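Long-range contacts in putative acyl-CoA thioester hydrolase YbhC (Escherichia coli K-12, PDB 3GRH), which is a putative thioesterase of the outer membrane that belongs to the pectinesterase family but neither binds pectin nor has pectinesterase activity: residues V123-G128 / A173-D178; W197-G202 / S254-R259. All coordinates share one frame; numbering follows the deposited sequence.

Interaction 1: residues V123-G128 / A173-D178; sequences VPAAPG and AWYMYD
The ring of Tyr175 meets the loop 123-128 at its hydroxyl end, with the backbone N of Ala125 at the ring edge, near the ring plane. CG of Met176 lies over the rim of one face, 3.5 Å above the plane of the Tyr175 ring. CB of Pro124 approaches obliquely, 3.8 Å from CE2 of Tyr175. The contact joins the first turn of helix 174-181 to the loop after strand 115-123 of the right-handed parallel beta-helix, the fold of the pectinesterase family. Ala173 is the N-cap of the helix, and its CB lies near CD of Pro124. CG of Tyr175 sits between the backbone N and the carbonyl carbon (chi1 78°), which lays the ring beside the helix start and carries OH to the loop. There OH of Tyr175 accepts the N-H of Ala125 in a nearly straight bond, 3.1 Å from N of Ala125 and 167° at the hydrogen. The same hydroxyl bonds to OE1 of Gln199, so two partners fix its position. A phenylalanine here would probably leave the N-H of Ala125 without this acceptor and Gln199 without its hydroxyl mate. Val96 and Ile100 of helix 92-100 also pack on Pro124. The Met176 chain bends at chi3 (75°). SD of Met176 lies 3.7 Å from CA of Pro124, and CE of Met176 lies 3.9 Å from O of Val123.

Interaction 2: residues W197-G202 / S254-R259; sequences WSQNNG and SGVQNR
The carbonyl O of Gly255 is gripped from opposite faces of its own plane, by NE2 of Gln199 on one and OG of Ser254 on the other. The first bond is 3.2 Å from NE2 of Gln199 to O of Gly255 and almost straight at the hydrogen, 178°. NE2 stands well above the carbonyl plane and not on a lone pair, while the oxygen lies close to the amide plane of Gln199. The second bond, 2.8 Å from OG of Ser254 to O of Gly255, comes from a position tilted only moderately from that plane. Gly255 opens a type I turn that ends at Asn258.

Gln199 has CG beside its backbone N (chi1 -58°) and is extended beyond it, which carries the amide across to the turn. NE2 also bonds to OD2 of Asp231, and Tyr175 holds the OE1 end, so the amide's flip is probably disfavoured. Nearby, the amide of Asn258 crosses the six-membered end of the Trp197 ring, with planes 34° apart. ND2 of Asn258 is 3.6 Å from CH2 of Trp197. Arg229 bonds to OD1 of Asn258, and Asp231 also takes NE1 of Trp197. These contacts tie the loops after strands 196-198 and 249-251, two coils apart in a parallel beta-helix; Arg229 and Asp231, in and just after strand 228-230 of the coil between, bridge them.

Interactions 1 and 2 meet through helix 174-181 and strand 196-198, which follow each other in the chain. Their centres are about 8 Å apart. The shared Tyr175-Gln199 bond joins them directly, and the backbone O of Val123 accepts the N-H of Gln199. Interaction 1 is the more buried and the more apolar: it sets a helix start, with proline, methionine and tyrosine, against a loop of the beta-helix. Interaction 2 is only partly buried and more polar. It relies on amides and a backbone carbonyl. Each has an exposed edge, Ala125 in interaction 1 and Val256 in interaction 2. Both contacts lie away from the predicted nucleophile Asp280.

Interaction 1: residues V123-G128 / A173-D178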
loop_
_atom_site.group_PDB
_atom_site.type_symbol
_atom_site.label_atom_id
_atom_site.label_comp_id
_atom_site.label_asym_id
_atom_site.label_seq_id
_atom_site.Cartn_x
_atom_site.Cartn_y
_atom_site.Cartn_z
ATOM N N VAL A 123 -3.184 6.427 14.032
ATOM C CA VAL A 123 -2.643 5.468 15.029
ATOM C C VAL A 123 -1.192 5.846 15.212
ATOM O O VAL A 123 -0.392 5.676 14.318
ATOM C CB VAL A 123 -2.736 4.005 14.586
ATOM C CG1 VAL A 123 -2.394 3.056 15.749
ATOM C CG2 VAL A 123 -4.180 3.669 14.149
ATOM N N PRO A 124 -0.831 6.369 16.359
ATOM C CA PRO A 124 0.539 6.859 16.544
ATOM C C PRO A 124 1.540 5.793 16.829
ATOM O O PRO A 124 1.217 4.635 17.103
ATOM C CB PRO A 124 0.372 7.819 17.742
ATOM C CG PRO A 124 -0.702 7.236 18.475
ATOM C CD PRO A 124 -1.678 6.771 17.501
ATOM N N ALA A 125 2.791 6.172 16.634
ATOM C CA ALA A 125 3.888 5.341 17.113
ATOM C C ALA A 125 3.715 5.150 18.627
ATOM O O ALA A 125 3.321 6.062 19.363
ATOM C CB ALA A 125 5.218 5.989 16.760
ATOM N N ALA A 126 3.961 3.912 19.066
ATOM C CA ALA A 126 3.744 3.532 20.449
ATOM C C ALA A 126 4.615 2.333 20.693
ATOM O O ALA A 126 4.953 1.648 19.774
ATOM C CB ALA A 126 2.310 3.136 20.635
ATOM N N PRO A 127 4.935 2.076 21.943
ATOM C CA PRO A 127 5.696 0.893 22.316
ATOM C C PRO A 127 5.045 -0.441 22.046
ATOM O O PRO A 127 5.784 -1.465 21.928
ATOM C CB PRO A 127 5.835 1.049 23.816
ATOM C CG PRO A 127 4.828 2.034 24.247
ATOM C CD PRO A 127 4.697 2.956 23.099
ATOM N N GLY A 128 3.721 -0.485 22.069
ATOM C CA GLY A 128 2.982 -1.684 21.796
ATOM C C GLY A 128 2.202 -1.601 20.470
ATOM O O GLY A 128 1.845 -0.479 19.989
ATOM N N ALA A 173 -1.918 11.267 19.034
ATOM C CA ALA A 173 -1.927 11.526 17.628
ATOM C C ALA A 173 -1.875 12.997 17.360
ATOM O O ALA A 173 -1.922 13.435 16.212
ATOM C CB ALA A 173 -3.156 10.847 16.830
ATOM N N TRP A 174 -1.766 13.825 18.397
ATOM C CA TRP A 174 -1.557 15.258 18.134
ATOM C C TRP A 174 -0.414 15.554 17.187
ATOM O O TRP A 174 -0.553 16.421 16.325
ATOM C CB TRP A 174 -1.302 16.016 19.440
ATOM C CG TRP A 174 -1.076 17.486 19.199
ATOM C CD1 TRP A 174 0.053 18.148 19.324
ATOM C CD2 TRP A 174 -2.041 18.405 18.673
ATOM N NE1 TRP A 174 -0.129 19.473 18.983
ATOM C CE2 TRP A 174 -1.417 19.645 18.554
ATOM C CE3 TRP A 174 -3.376 18.287 18.291
ATOM C CZ2 TRP A 174 -2.082 20.769 18.078
ATOM C CZ3 TRP A 174 -4.045 19.417 17.846
ATOM C CH2 TRP A 174 -3.398 20.611 17.721
ATOM N N TYR A 175 0.730 14.897 17.392
ATOM C CA TYR A 175 1.889 15.225 16.587
ATOM C C TYR A 175 1.587 14.999 15.102
ATOM O O TYR A 175 2.133 15.695 14.226
ATOM C CB TYR A 175 3.109 14.466 17.066
ATOM C CG TYR A 175 3.180 13.033 16.657
ATOM C CD1 TYR A 175 3.863 12.661 15.516
ATOM C CD2 TYR A 175 2.665 12.043 17.468
ATOM C CE1 TYR A 175 3.890 11.342 15.117
ATOM C CE2 TYR A 175 2.738 10.684 17.109
ATOM C CZ TYR A 175 3.361 10.328 15.937
ATOM O OH TYR A 175 3.404 8.999 15.589
ATOM N N MET A 176 0.769 13.980 14.819
ATOM C CA MET A 176 0.347 13.629 13.434
ATOM C C MET A 176 -0.550 14.730 12.852
ATOM O O MET A 176 -0.271 15.307 11.788
ATOM C CB MET A 176 -0.371 12.286 13.434
ATOM C CG MET A 176 0.574 11.163 13.772
ATOM S SD MET A 176 -0.158 9.547 14.075
ATOM C CE MET A 176 -0.562 9.067 12.404
ATOM N N TYR A 177 -1.600 15.081 13.586
ATOM C CA TYR A 177 -2.522 16.098 13.169
ATOM C C TYR A 177 -1.810 17.401 13.006
ATOM O O TYR A 177 -2.027 18.084 12.012
ATOM C CB TYR A 177 -3.624 16.227 14.170
ATOM C CG TYR A 177 -4.586 17.313 13.827
ATOM C CD1 TYR A 177 -5.537 17.096 12.816
ATOM C CD2 TYR A 177 -4.519 18.543 14.427
ATOM C CE1 TYR A 177 -6.403 18.090 12.450
ATOM C CE2 TYR A 177 -5.386 19.515 14.086
ATOM C CZ TYR A 177 -6.336 19.282 13.108
ATOM O OH TYR A 177 -7.184 20.377 12.800
ATOM N N ASP A 178 -0.963 17.749 13.965
ATOM C CA ASP A 178 -0.289 19.076 13.968
ATOM C C ASP A 178 0.668 19.246 12.804
ATOM O O ASP A 178 0.803 20.323 12.261
ATOM C CB ASP A 178 0.464 19.248 15.265
ATOM C CG ASP A 178 0.857 20.661 15.555
ATOM O OD1 ASP A 178 0.143 21.620 15.183
ATOM O OD2 ASP A 178 1.915 20.762 16.202
#

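Interaction 2: residues W197-G202 / S254-R259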
loop_
_atom_site.group_PDB
_atom_site.type_symbol
_atom_site.label_atom_id
_atom_site.label_comp_id
_atom_site.label_asym_id
_atom_site.label_seq_id
_atom_site.Cartn_x
_atom_site.Cartn_y
_atom_site.Cartn_z
ATOM N N TRP A 197 -4.291 6.688 8.940
ATOM C CA TRP A 197 -2.831 6.897 8.917
ATOM C C TRP A 197 -2.250 6.337 10.167
ATOM O O TRP A 197 -2.608 6.695 11.256
ATOM C CB TRP A 197 -2.549 8.367 8.865
ATOM C CG TRP A 197 -1.141 8.811 8.955
ATOM C CD1 TRP A 197 -0.022 8.056 8.799
ATOM C CD2 TRP A 197 -0.672 10.162 9.169
ATOM N NE1 TRP A 197 1.090 8.836 8.960
ATOM C CE2 TRP A 197 0.713 10.109 9.240
ATOM C CE3 TRP A 197 -1.312 11.368 9.464
ATOM C CZ2 TRP A 197 1.488 11.230 9.473
ATOM C CZ3 TRP A 197 -0.549 12.474 9.622
ATOM C CH2 TRP A 197 0.816 12.411 9.658
ATOM N N SER A 198 -1.392 5.361 9.963
ATOM C CA SER A 198 -0.677 4.718 11.077
ATOM C C SER A 198 0.802 4.903 11.018
ATOM O O SER A 198 1.370 4.768 9.963
ATOM C CB SER A 198 -0.964 3.260 11.063
ATOM O OG SER A 198 -0.275 2.556 12.099
ATOM N N GLN A 199 1.388 5.229 12.187
ATOM C CA GLN A 199 2.818 5.107 12.375
ATOM C C GLN A 199 3.150 4.006 13.358
ATOM O O GLN A 199 4.293 3.885 13.835
ATOM C CB GLN A 199 3.396 6.399 12.885
ATOM C CG GLN A 199 3.110 7.545 11.957
ATOM C CD GLN A 199 4.170 8.538 12.051
ATOM O OE1 GLN A 199 4.602 8.901 13.162
ATOM N NE2 GLN A 199 4.726 8.901 10.899
ATOM N N ASN A 200 2.185 3.207 13.755
ATOM C CA ASN A 200 2.384 2.168 14.786
ATOM C C ASN A 200 3.139 0.967 14.187
ATOM O O ASN A 200 2.697 0.307 13.233
ATOM C CB ASN A 200 0.965 1.731 15.219
ATOM C CG ASN A 200 0.922 0.796 16.355
ATOM O OD1 ASN A 200 0.489 -0.385 16.219
ATOM N ND2 ASN A 200 1.420 1.239 17.488
ATOM N N ASN A 201 4.289 0.634 14.794
ATOM C CA ASN A 201 4.968 -0.582 14.450
ATOM C C ASN A 201 4.126 -1.710 14.938
ATOM O O ASN A 201 3.620 -1.692 16.070
ATOM C CB ASN A 201 6.353 -0.658 15.081
ATOM C CG ASN A 201 7.323 0.362 14.563
ATOM O OD1 ASN A 201 7.206 0.900 13.461
ATOM N ND2 ASN A 201 8.320 0.652 15.417
ATOM N N GLY A 202 3.987 -2.728 14.129
ATOM C CA GLY A 202 3.130 -3.778 14.607
ATOM C C GLY A 202 1.673 -3.664 14.413
ATOM O O GLY A 202 0.967 -4.559 14.887
ATOM N N SER A 254 8.384 7.561 6.793
ATOM C CA SER A 254 8.416 8.731 7.618
ATOM C C SER A 254 8.539 8.408 9.079
ATOM O O SER A 254 8.002 7.392 9.596
ATOM C CB SER A 254 7.082 9.467 7.410
ATOM O OG SER A 254 6.988 10.624 8.217
ATOM N N GLY A 255 9.205 9.332 9.777
ATOM C CA GLY A 255 9.182 9.375 11.234
ATOM C C GLY A 255 8.232 10.463 11.669
ATOM O O GLY A 255 7.264 10.778 10.977
ATOM N N VAL A 256 8.503 11.085 12.807
ATOM C CA VAL A 256 7.546 12.073 13.308
ATOM C C VAL A 256 7.440 13.401 12.528
ATOM O O VAL A 256 6.481 14.154 12.703
ATOM C CB VAL A 256 7.820 12.393 14.773
ATOM C CG1 VAL A 256 7.576 11.157 15.613
ATOM C CG2 VAL A 256 9.206 12.972 14.925
ATOM N N GLN A 257 8.405 13.658 11.647
ATOM C CA GLN A 257 8.372 14.821 10.749
ATOM C C GLN A 257 7.413 14.799 9.537
ATOM O O GLN A 257 7.279 15.799 8.819
ATOM C CB GLN A 257 9.782 15.033 10.199
ATOM C CG GLN A 257 10.790 15.464 11.194
ATOM C CD GLN A 257 12.026 16.038 10.509
ATOM O OE1 GLN A 257 12.059 17.215 10.141
ATOM N NE2 GLN A 257 13.046 15.201 10.332
ATOM N N ASN A 258 6.721 13.677 9.313
ATOM C CA ASN A 258 5.808 13.550 8.177
ATOM C C ASN A 258 6.413 13.906 6.823
ATOM O O ASN A 258 5.943 14.793 6.125
ATOM C CB ASN A 258 4.492 14.317 8.450
ATOM C CG ASN A 258 3.401 13.960 7.509
ATOM O OD1 ASN A 258 3.445 12.945 6.888
ATOM N ND2 ASN A 258 2.378 14.814 7.421
ATOM N N ARG A 259 7.444 13.156 6.412
ATOM C CA ARG A 259 8.034 13.310 5.100
ATOM C C ARG A 259 8.840 12.069 4.844
ATOM O O ARG A 259 9.260 11.389 5.810
ATOM C CB ARG A 259 8.981 14.478 5.039
ATOM C CG ARG A 259 9.979 14.510 6.120
ATOM C CD ARG A 259 10.617 15.866 6.176
ATOM N NE ARG A 259 11.858 15.847 6.935
ATOM C CZ ARG A 259 12.607 16.924 7.171
ATOM N NH1 ARG A 259 12.241 18.122 6.719
ATOM N NH2 ARG A 259 13.732 16.802 7.869
#